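PDB 6KDD: endoglucanase from Fervidobacterium pennivorans DSM 9078, which probably hydrolyses beta-glucosidic bonds, as a member of the cellulase A family (glycosyl hydrolase family 5) built on a TIM barrel. Local coordinates for residues Val98-Glu106 and Val118-Ile126; Met269-Arg280 and Ile310-Gly319. All coordinates share one frame; numbering follows the deposited sequence.

Contact 1: residues Val98-Glu106 and Val118-Ile126; sequences VIINTHHFE and VLVEIWRQI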
loop_
_atom_site.group_PDB
_atom_site.type_symbol
_atom_site.label_atom_id
_atom_site.label_comp_id
_atom_site.label_asym_id
_atom_site.label_seq_id
_atom_site.Cartn_x
_atom_site.Cartn_y
_atom_site.Cartn_z
ATOM N N VAL A 98 -5.989 10.072 -0.736
ATOM C CA VAL A 98 -6.465 8.726 -1.058
ATOM C C VAL A 98 -5.551 8.104 -2.107
ATOM O O VAL A 98 -5.293 8.699 -3.150
ATOM C CB VAL A 98 -7.924 8.683 -1.554
ATOM C CG1 VAL A 98 -8.357 7.233 -1.790
ATOM C CG2 VAL A 98 -8.879 9.363 -0.618
ATOM N N ILE A 99 -5.122 6.877 -1.846
ATOM C CA ILE A 99 -4.369 6.111 -2.813
ATOM C C ILE A 99 -5.205 4.889 -3.172
ATOM O O ILE A 99 -5.592 4.104 -2.285
ATOM C CB ILE A 99 -3.010 5.666 -2.242
ATOM C CG1 ILE A 99 -2.144 6.872 -1.896
ATOM C CG2 ILE A 99 -2.362 4.710 -3.257
ATOM C CD1 ILE A 99 -1.158 6.663 -0.756
ATOM N N ILE A 100 -5.463 4.745 -4.476
ATOM C CA ILE A 100 -6.107 3.542 -4.985
ATOM C C ILE A 100 -5.093 2.774 -5.838
ATOM O O ILE A 100 -4.308 3.360 -6.599
ATOM C CB ILE A 100 -7.393 3.856 -5.782
ATOM C CG1 ILE A 100 -7.138 4.832 -6.942
ATOM C CG2 ILE A 100 -8.486 4.383 -4.848
ATOM C CD1 ILE A 100 -8.303 4.885 -7.935
ATOM N N ASN A 101 -5.155 1.448 -5.730
ATOM C CA ASN A 101 -4.226 0.626 -6.482
ATOM C C ASN A 101 -4.985 -0.438 -7.278
ATOM O O ASN A 101 -6.224 -0.473 -7.308
ATOM C CB ASN A 101 -3.171 0.007 -5.555
ATOM C CG ASN A 101 -3.727 -1.128 -4.722
ATOM O OD1 ASN A 101 -4.800 -1.673 -5.006
ATOM N ND2 ASN A 101 -2.987 -1.495 -3.684
ATOM N N THR A 102 -4.198 -1.337 -7.902
ATOM C CA THR A 102 -4.673 -2.656 -8.266
ATOM C C THR A 102 -3.897 -3.658 -7.391
ATOM O O THR A 102 -2.711 -3.470 -7.147
ATOM C CB THR A 102 -4.481 -2.919 -9.777
ATOM O OG1 THR A 102 -5.305 -1.973 -10.461
ATOM C CG2 THR A 102 -4.854 -4.327 -10.198
ATOM N N HIS A 103 -4.575 -4.705 -6.926
ATOM C CA HIS A 103 -4.041 -5.572 -5.888
ATOM C C HIS A 103 -4.554 -6.989 -6.117
ATOM O O HIS A 103 -5.718 -7.175 -6.473
ATOM C CB HIS A 103 -4.624 -5.032 -4.556
ATOM C CG HIS A 103 -3.825 -5.217 -3.306
ATOM N ND1 HIS A 103 -3.723 -6.449 -2.653
ATOM C CD2 HIS A 103 -3.231 -4.320 -2.496
ATOM C CE1 HIS A 103 -3.084 -6.294 -1.499
ATOM N NE2 HIS A 103 -2.759 -5.004 -1.391
ATOM N N HIS A 104 -3.725 -7.998 -5.829
ATOM C CA HIS A 104 -4.135 -9.404 -5.913
ATOM C C HIS A 104 -4.662 -9.762 -7.309
ATOM O O HIS A 104 -5.686 -10.451 -7.421
ATOM C CB HIS A 104 -5.104 -9.849 -4.796
ATOM C CG HIS A 104 -4.460 -9.833 -3.440
ATOM N ND1 HIS A 104 -5.150 -9.530 -2.259
ATOM C CD2 HIS A 104 -3.168 -10.021 -3.075
ATOM C CE1 HIS A 104 -4.308 -9.586 -1.222
ATOM N NE2 HIS A 104 -3.090 -9.856 -1.709
ATOM N N PHE A 105 -3.909 -9.351 -8.349
ATOM C CA PHE A 105 -4.224 -9.752 -9.722
ATOM C C PHE A 105 -3.507 -11.084 -9.962
ATOM O O PHE A 105 -2.373 -11.084 -10.429
ATOM C CB PHE A 105 -3.757 -8.673 -10.710
ATOM C CG PHE A 105 -4.244 -8.863 -12.138
ATOM C CD1 PHE A 105 -4.856 -10.048 -12.526
ATOM C CD2 PHE A 105 -4.095 -7.850 -13.079
ATOM C CE1 PHE A 105 -5.314 -10.221 -13.829
ATOM C CE2 PHE A 105 -4.536 -8.019 -14.389
ATOM C CZ PHE A 105 -5.136 -9.211 -14.752
ATOM N N GLU A 106 -4.162 -12.190 -9.587
ATOM C CA GLU A 106 -3.472 -13.471 -9.430
ATOM C C GLU A 106 -2.861 -13.925 -10.765
ATOM O O GLU A 106 -1.748 -14.399 -10.779
ATOM C CB GLU A 106 -4.460 -14.534 -8.955
ATOM C CG GLU A 106 -4.898 -14.342 -7.511
ATOM C CD GLU A 106 -5.840 -15.410 -6.974
ATOM O OE1 GLU A 106 -5.928 -16.498 -7.606
ATOM O OE2 GLU A 106 -6.485 -15.163 -5.918
ATOM N N VAL A 118 -3.912 -6.527 -19.796
ATOM C CA VAL A 118 -5.138 -6.388 -19.019
ATOM C C VAL A 118 -4.941 -5.322 -17.938
ATOM O O VAL A 118 -5.821 -4.469 -17.764
ATOM C CB VAL A 118 -5.595 -7.715 -18.398
ATOM C CG1 VAL A 118 -6.806 -7.548 -17.482
ATOM C CG2 VAL A 118 -5.854 -8.775 -19.442
ATOM N N LEU A 119 -3.807 -5.390 -17.212
ATOM C CA LEU A 119 -3.448 -4.329 -16.272
ATOM C C LEU A 119 -3.471 -2.976 -16.991
ATOM O O LEU A 119 -3.915 -1.989 -16.427
ATOM C CB LEU A 119 -2.083 -4.553 -15.602
ATOM C CG LEU A 119 -1.710 -3.549 -14.485
ATOM C CD1 LEU A 119 -2.686 -3.638 -13.308
ATOM C CD2 LEU A 119 -0.267 -3.685 -14.016
ATOM N N VAL A 120 -2.955 -2.922 -18.230
ATOM C CA VAL A 120 -2.885 -1.669 -18.960
ATOM C C VAL A 120 -4.300 -1.112 -19.146
ATOM O O VAL A 120 -4.518 0.078 -18.915
ATOM C CB VAL A 120 -2.098 -1.787 -20.294
ATOM C CG1 VAL A 120 -2.379 -0.591 -21.209
ATOM C CG2 VAL A 120 -0.596 -1.846 -20.044
ATOM N N GLU A 121 -5.244 -1.996 -19.502
ATOM C CA GLU A 121 -6.607 -1.604 -19.829
ATOM C C GLU A 121 -7.410 -1.269 -18.575
ATOM O O GLU A 121 -8.283 -0.393 -18.603
ATOM C CB GLU A 121 -7.315 -2.703 -20.626
ATOM C CG GLU A 121 -6.867 -2.765 -22.093
ATOM C CD GLU A 121 -6.804 -1.431 -22.829
ATOM O OE1 GLU A 121 -7.791 -0.658 -22.771
ATOM O OE2 GLU A 121 -5.756 -1.133 -23.422
ATOM N N ILE A 122 -7.130 -1.996 -17.480
ATOM C CA ILE A 122 -7.755 -1.670 -16.206
ATOM C C ILE A 122 -7.418 -0.231 -15.882
ATOM O O ILE A 122 -8.314 0.574 -15.601
ATOM C CB ILE A 122 -7.342 -2.676 -15.093
ATOM C CG1 ILE A 122 -8.074 -3.999 -15.308
ATOM C CG2 ILE A 122 -7.678 -2.111 -13.708
ATOM C CD1 ILE A 122 -7.582 -5.184 -14.448
ATOM N N TRP A 123 -6.134 0.096 -15.933
ATOM C CA TRP A 123 -5.681 1.425 -15.610
ATOM C C TRP A 123 -6.204 2.464 -16.604
ATOM O O TRP A 123 -6.383 3.614 -16.219
ATOM C CB TRP A 123 -4.172 1.471 -15.394
ATOM C CG TRP A 123 -3.916 1.146 -13.953
ATOM C CD1 TRP A 123 -3.343 0.024 -13.408
ATOM C CD2 TRP A 123 -4.369 1.953 -12.857
ATOM N NE1 TRP A 123 -3.338 0.125 -12.037
ATOM C CE2 TRP A 123 -3.943 1.307 -11.674
ATOM C CE3 TRP A 123 -5.024 3.196 -12.776
ATOM C CZ2 TRP A 123 -4.264 1.824 -10.418
ATOM C CZ3 TRP A 123 -5.279 3.737 -11.536
ATOM C CH2 TRP A 123 -4.926 3.039 -10.374
ATOM N N ARG A 124 -6.447 2.063 -17.866
ATOM C CA ARG A 124 -6.937 3.040 -18.835
ATOM C C ARG A 124 -8.307 3.518 -18.350
ATOM O O ARG A 124 -8.582 4.723 -18.332
ATOM C CB ARG A 124 -7.033 2.441 -20.250
ATOM C CG ARG A 124 -7.566 3.423 -21.297
ATOM C CD ARG A 124 -7.994 2.743 -22.606
ATOM N NE ARG A 124 -6.942 1.858 -23.127
ATOM C CZ ARG A 124 -5.813 2.258 -23.724
ATOM N NH1 ARG A 124 -5.557 3.539 -23.921
ATOM N NH2 ARG A 124 -4.925 1.368 -24.137
ATOM N N GLN A 125 -9.121 2.563 -17.901
ATOM C CA GLN A 125 -10.478 2.817 -17.469
ATOM C C GLN A 125 -10.507 3.613 -16.169
ATOM O O GLN A 125 -11.330 4.522 -16.010
ATOM C CB GLN A 125 -11.220 1.505 -17.300
ATOM C CG GLN A 125 -11.550 0.868 -18.645
ATOM C CD GLN A 125 -12.074 -0.502 -18.340
ATOM O OE1 GLN A 125 -13.245 -0.679 -18.054
ATOM N NE2 GLN A 125 -11.181 -1.486 -18.343
ATOM N N ILE A 126 -9.640 3.242 -15.219
ATOM C CA ILE A 126 -9.720 3.872 -13.907
ATOM C C ILE A 126 -9.284 5.310 -14.111
ATOM O O ILE A 126 -9.869 6.242 -13.552
ATOM C CB ILE A 126 -8.806 3.165 -12.882
ATOM C CG1 ILE A 126 -9.224 1.718 -12.649
ATOM C CG2 ILE A 126 -8.745 3.951 -11.564
ATOM C CD1 ILE A 126 -8.125 0.875 -11.972
#

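Contact 2: residues Met269-Arg280 and Ile310-Gly319; sequences MDSRVKWTESVR and IEPLATAVVG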
loop_
_atom_site.group_PDB
_atom_site.type_symbol
_atom_site.label_atom_id
_atom_site.label_comp_id
_atom_site.label_asym_id
_atom_site.label_seq_id
_atom_site.Cartn_x
_atom_site.Cartn_y
_atom_site.Cartn_z
ATOM N N MET A 269 1.464 -8.392 22.045
ATOM C CA MET A 269 1.140 -6.985 21.834
ATOM C C MET A 269 2.336 -6.084 22.142
ATOM O O MET A 269 2.645 -5.187 21.373
ATOM C CB MET A 269 -0.089 -6.553 22.631
ATOM C CG MET A 269 -0.455 -5.080 22.389
ATOM S SD MET A 269 -0.917 -4.759 20.617
ATOM C CE MET A 269 -2.597 -5.368 20.673
ATOM N N ASP A 270 3.066 -6.364 23.228
ATOM C CA ASP A 270 4.162 -5.506 23.630
ATOM C C ASP A 270 5.206 -5.380 22.532
ATOM O O ASP A 270 5.698 -4.273 22.284
ATOM C CB ASP A 270 4.916 -6.070 24.837
ATOM C CG ASP A 270 4.324 -5.593 26.144
ATOM O OD1 ASP A 270 3.134 -5.182 26.154
ATOM O OD2 ASP A 270 5.057 -5.640 27.143
ATOM N N SER A 271 5.571 -6.526 21.932
ATOM C CA SER A 271 6.496 -6.568 20.814
ATOM C C SER A 271 5.935 -5.770 19.624
ATOM O O SER A 271 6.675 -5.065 18.923
ATOM C CB SER A 271 6.733 -8.018 20.408
ATOM O OG SER A 271 7.493 -8.755 21.381
ATOM N N ARG A 272 4.650 -6.011 19.320
ATOM C CA ARG A 272 4.037 -5.326 18.177
ATOM C C ARG A 272 4.188 -3.806 18.351
ATOM O O ARG A 272 4.648 -3.112 17.454
ATOM C CB ARG A 272 2.574 -5.724 18.070
ATOM C CG ARG A 272 2.385 -7.202 17.720
ATOM C CD ARG A 272 0.929 -7.567 17.533
ATOM N NE ARG A 272 0.320 -6.921 16.361
ATOM C CZ ARG A 272 -0.936 -6.497 16.352
ATOM N NH1 ARG A 272 -1.673 -6.617 17.446
ATOM N NH2 ARG A 272 -1.458 -5.950 15.260
ATOM N N VAL A 273 3.785 -3.308 19.522
ATOM C CA VAL A 273 3.895 -1.882 19.833
ATOM C C VAL A 273 5.308 -1.371 19.599
ATOM O O VAL A 273 5.488 -0.390 18.878
ATOM C CB VAL A 273 3.373 -1.558 21.246
ATOM C CG1 VAL A 273 3.626 -0.106 21.623
ATOM C CG2 VAL A 273 1.904 -1.895 21.337
ATOM N N LYS A 274 6.338 -2.040 20.178
ATOM C CA LYS A 274 7.694 -1.537 20.004
ATOM C C LYS A 274 8.155 -1.585 18.555
ATOM O O LYS A 274 8.763 -0.639 18.078
ATOM C CB LYS A 274 8.709 -2.316 20.858
ATOM C CG LYS A 274 8.477 -2.191 22.359
ATOM C CD LYS A 274 9.434 -3.106 23.099
ATOM C CE LYS A 274 8.910 -3.552 24.440
ATOM N NZ LYS A 274 9.506 -4.860 24.809
ATOM N N TRP A 275 7.903 -2.703 17.856
ATOM C CA TRP A 275 8.311 -2.799 16.466
ATOM C C TRP A 275 7.659 -1.673 15.650
ATOM O O TRP A 275 8.297 -1.063 14.790
ATOM C CB TRP A 275 7.902 -4.177 15.901
ATOM C CG TRP A 275 8.370 -4.441 14.492
ATOM C CD1 TRP A 275 9.539 -5.033 14.086
ATOM C CD2 TRP A 275 7.622 -4.195 13.286
ATOM N NE1 TRP A 275 9.606 -5.118 12.719
ATOM C CE2 TRP A 275 8.439 -4.598 12.200
ATOM C CE3 TRP A 275 6.359 -3.627 13.031
ATOM C CZ2 TRP A 275 8.012 -4.497 10.876
ATOM C CZ3 TRP A 275 5.972 -3.481 11.707
ATOM C CH2 TRP A 275 6.770 -3.949 10.655
ATOM N N THR A 276 6.355 -1.524 15.821
ATOM C CA THR A 276 5.580 -0.579 14.997
ATOM C C THR A 276 6.058 0.859 15.231
ATOM O O THR A 276 6.300 1.616 14.295
ATOM C CB THR A 276 4.080 -0.726 15.300
ATOM O OG1 THR A 276 3.676 -2.055 14.972
ATOM C CG2 THR A 276 3.187 0.220 14.511
ATOM N N GLU A 277 6.230 1.225 16.505
ATOM C CA GLU A 277 6.753 2.542 16.847
ATOM C C GLU A 277 8.132 2.775 16.227
ATOM O O GLU A 277 8.422 3.829 15.639
ATOM C CB GLU A 277 6.749 2.706 18.373
ATOM C CG GLU A 277 7.169 4.096 18.815
ATOM C CD GLU A 277 7.300 4.342 20.316
ATOM O OE1 GLU A 277 6.820 3.515 21.134
ATOM O OE2 GLU A 277 7.877 5.381 20.668
ATOM N N SER A 278 8.996 1.754 16.314
ATOM C CA SER A 278 10.345 1.865 15.783
ATOM C C SER A 278 10.361 2.033 14.273
ATOM O O SER A 278 11.108 2.875 13.771
ATOM C CB SER A 278 11.173 0.668 16.159
ATOM O OG SER A 278 11.345 0.676 17.560
ATOM N N VAL A 279 9.595 1.182 13.558
ATOM C CA VAL A 279 9.487 1.291 12.114
ATOM C C VAL A 279 8.939 2.669 11.721
ATOM O O VAL A 279 9.457 3.322 10.799
ATOM C CB VAL A 279 8.653 0.139 11.523
ATOM C CG1 VAL A 279 8.270 0.445 10.091
ATOM C CG2 VAL A 279 9.464 -1.166 11.551
ATOM N N ARG A 280 7.876 3.088 12.407
ATOM C CA ARG A 280 7.245 4.363 12.091
ATOM C C ARG A 280 8.213 5.531 12.316
ATOM O O ARG A 280 8.341 6.411 11.464
ATOM C CB ARG A 280 5.945 4.514 12.884
ATOM C CG ARG A 280 5.130 5.736 12.469
ATOM C CD ARG A 280 5.542 6.931 13.313
ATOM N NE ARG A 280 5.037 6.649 14.630
ATOM C CZ ARG A 280 5.377 7.299 15.732
ATOM N NH1 ARG A 280 6.241 8.300 15.694
ATOM N NH2 ARG A 280 4.834 6.944 16.882
ATOM N N ILE A 310 -7.155 0.490 19.235
ATOM C CA ILE A 310 -6.356 -0.434 20.026
ATOM C C ILE A 310 -5.084 0.296 20.451
ATOM O O ILE A 310 -4.286 0.693 19.604
ATOM C CB ILE A 310 -6.055 -1.675 19.172
ATOM C CG1 ILE A 310 -7.369 -2.318 18.714
ATOM C CG2 ILE A 310 -5.120 -2.644 19.896
ATOM C CD1 ILE A 310 -7.191 -3.382 17.639
ATOM N N GLU A 311 -4.947 0.532 21.771
ATOM C CA GLU A 311 -3.900 1.386 22.311
ATOM C C GLU A 311 -3.020 0.510 23.199
ATOM O O GLU A 311 -3.528 -0.431 23.785
ATOM C CB GLU A 311 -4.539 2.553 23.095
ATOM C CG GLU A 311 -5.276 3.544 22.198
ATOM C CD GLU A 311 -4.347 4.382 21.309
ATOM O OE1 GLU A 311 -3.125 4.220 21.400
ATOM O OE2 GLU A 311 -4.839 5.269 20.562
ATOM N N PRO A 312 -1.694 0.742 23.295
ATOM C CA PRO A 312 -1.055 1.848 22.598
ATOM C C PRO A 312 -0.608 1.589 21.148
ATOM O O PRO A 312 0.113 2.396 20.586
ATOM C CB PRO A 312 0.114 2.176 23.542
ATOM C CG PRO A 312 0.514 0.826 24.116
ATOM C CD PRO A 312 -0.742 -0.030 24.130
ATOM N N LEU A 313 -1.103 0.535 20.493
ATOM C CA LEU A 313 -0.612 0.305 19.139
ATOM C C LEU A 313 -0.997 1.460 18.190
ATOM O O LEU A 313 -0.207 1.823 17.333
ATOM C CB LEU A 313 -1.132 -1.042 18.631
ATOM C CG LEU A 313 -0.559 -1.540 17.295
ATOM C CD1 LEU A 313 0.934 -1.823 17.340
ATOM C CD2 LEU A 313 -1.322 -2.783 16.871
ATOM N N ALA A 314 -2.208 1.998 18.316
ATOM C CA ALA A 314 -2.615 3.089 17.439
ATOM C C ALA A 314 -1.662 4.265 17.594
ATOM O O ALA A 314 -1.253 4.863 16.603
ATOM C CB ALA A 314 -4.059 3.473 17.685
ATOM N N THR A 315 -1.265 4.579 18.846
ATOM C CA THR A 315 -0.332 5.677 19.099
ATOM C C THR A 315 1.037 5.411 18.499
ATOM O O THR A 315 1.693 6.321 18.005
ATOM C CB THR A 315 -0.169 5.979 20.600
ATOM O OG1 THR A 315 -1.479 6.257 21.087
ATOM C CG2 THR A 315 0.711 7.191 20.827
ATOM N N ALA A 316 1.479 4.145 18.544
ATOM C CA ALA A 316 2.700 3.715 17.872
ATOM C C ALA A 316 2.647 4.105 16.388
ATOM O O ALA A 316 3.651 4.496 15.780
ATOM C CB ALA A 316 2.852 2.196 18.010
ATOM N N VAL A 317 1.453 4.026 15.797
ATOM C CA VAL A 317 1.338 4.328 14.369
ATOM C C VAL A 317 1.317 5.842 14.133
ATOM O O VAL A 317 2.021 6.345 13.273
ATOM C CB VAL A 317 0.065 3.660 13.814
ATOM C CG1 VAL A 317 -0.297 4.178 12.431
ATOM C CG2 VAL A 317 0.235 2.150 13.839
ATOM N N VAL A 318 0.439 6.535 14.868
ATOM C CA VAL A 318 0.128 7.943 14.637
ATOM C C VAL A 318 1.179 8.876 15.266
ATOM O O VAL A 318 1.459 9.932 14.720
ATOM C CB VAL A 318 -1.285 8.297 15.142
ATOM C CG1 VAL A 318 -1.534 9.810 15.034
ATOM C CG2 VAL A 318 -2.378 7.504 14.404
ATOM N N GLY A 319 1.722 8.527 16.431
ATOM C CA GLY A 319 2.718 9.373 17.092
ATOM C C GLY A 319 2.065 10.631 17.665
ATOM O O GLY A 319 0.896 10.576 18.045
#

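Contact 1: residues Val98-Glu106 and Val118-Ile126
In the beta-alpha unit of the TIM barrel formed by strand 97-101 and helix 112-129, Ile100, Thr102 and Phe105 meet the inner side of the helix, segment 118-126 running back at 145° to segment 98-101. At the foot of the contact, CD1 of Ile100 lies 3.8 Å from CG2 of Ile126 as the two branched side chains pass in opposite directions. Ile100 holds CG1 between its backbone N and carbonyl carbon (chi1 56°), a rotation whose extended continuation lets a side chain that starts out oblique to the helix end against it.

Trp123 brings its indole along the end of the strand. The six-membered ring presents an edge to the backbone, with CH2 3.8 Å from Ile100 O, while CD1 of Ile126 lies over a face. NE1 comes within 3.3 Å of Thr102 OG1, but the angle is poor for a hydrogen bond; the indole N-H is given instead to Ile141 O, just beyond the neighbouring strand 137-140. An alanine in place of Trp123 would probably leave Ile141 O without this donor and open a gap between the strand end and the helix.

Thr102 turns its methyl toward Leu119, CG2 standing 3.9 Å from Leu119 CD1. Farther along, Phe105 carries its ring to the helix with CG anti to the backbone N (chi1 -170°), placing CZ 3.6 Å from Val118 CG1; Leu119 N lies at the ring's edge, near its plane. CD1 of Ile122 adds a looser contact at CE2.

No hydrogen bond joins the two segments, and every touching residue is buried: branched aliphatics and flat rings suit such an interface, holding the helix to the strand and the loop after it by shape and apolar packing, with the indole N-H satisfied by Ile141 O.

Contact 2: residues Met269-Arg280 and Ile310-Gly319
Leu313 projects into helix 269-285 as a knob into a hole formed by Met269, Arg272, Val273 and Thr276. Its CG is anti to the backbone N (chi1 -172°), and the fork beyond it divides the work: CD1 reaches Thr276 OG1 at 3.6 Å, whereas CD2 rests over one face of the Arg272 guanidinium, 3.6 Å from NH2. That flat group can accept a methyl on its face because its N-H bonds point outward in its plane, NE donating a hydrogen bond to Ala263 O. Val273 lies across Pro312, nearly at a right angle, and Met269, bent at both later torsions, brings CE to 3.8 Å from CG2 of Ile310.

This pairing sets the short C-terminal helix 313-318 beside helix 269-285, the helix that follows the seventh barrel strand. The segments run almost parallel, at 10°, with axes 8.0 Å apart. The small CB of Ala316 lets the helices come this close, lying 3.9 Å from Glu277 CB. Beside it, Thr276 turns its methyl to Val317, CG2 meeting CG2 obliquely, while its hydroxyl bonds back to Arg272 O.

Arg280 folds over the end of the short helix, bent at chi2 and chi3. It grips Ala316 O side-on through NE (2.8 Å) and NH2 (2.9 Å), both from the same face of the carbonyl plane, with the oxygen near the guanidinium plane. Gly319, with positive phi, has no CB to crowd the guanidinium, and brings its CA over one face, 3.2 Å from Arg280 NH2; NH1 is held by a salt bridge to Glu284.

In the fold
The two contacts lie on opposite sides of the chain's centre, their own centres about 31 Å apart and their nearest atoms about 13 Å apart, so they share no residue and do not touch. Along the chain, contact 1 is complete before contact 2 begins. Both involve the helical layer around one closed, parallel eight-stranded barrel: contact 1 joins the third strand and the loop after it to helix 112-129, which leads to the fourth strand, while contact 2 joins the helix between the seventh and eighth strands to the C-terminal helix 313-318. The first thus packs a helix directly on the barrel wall, the second fastens the chain's end against a helix already there.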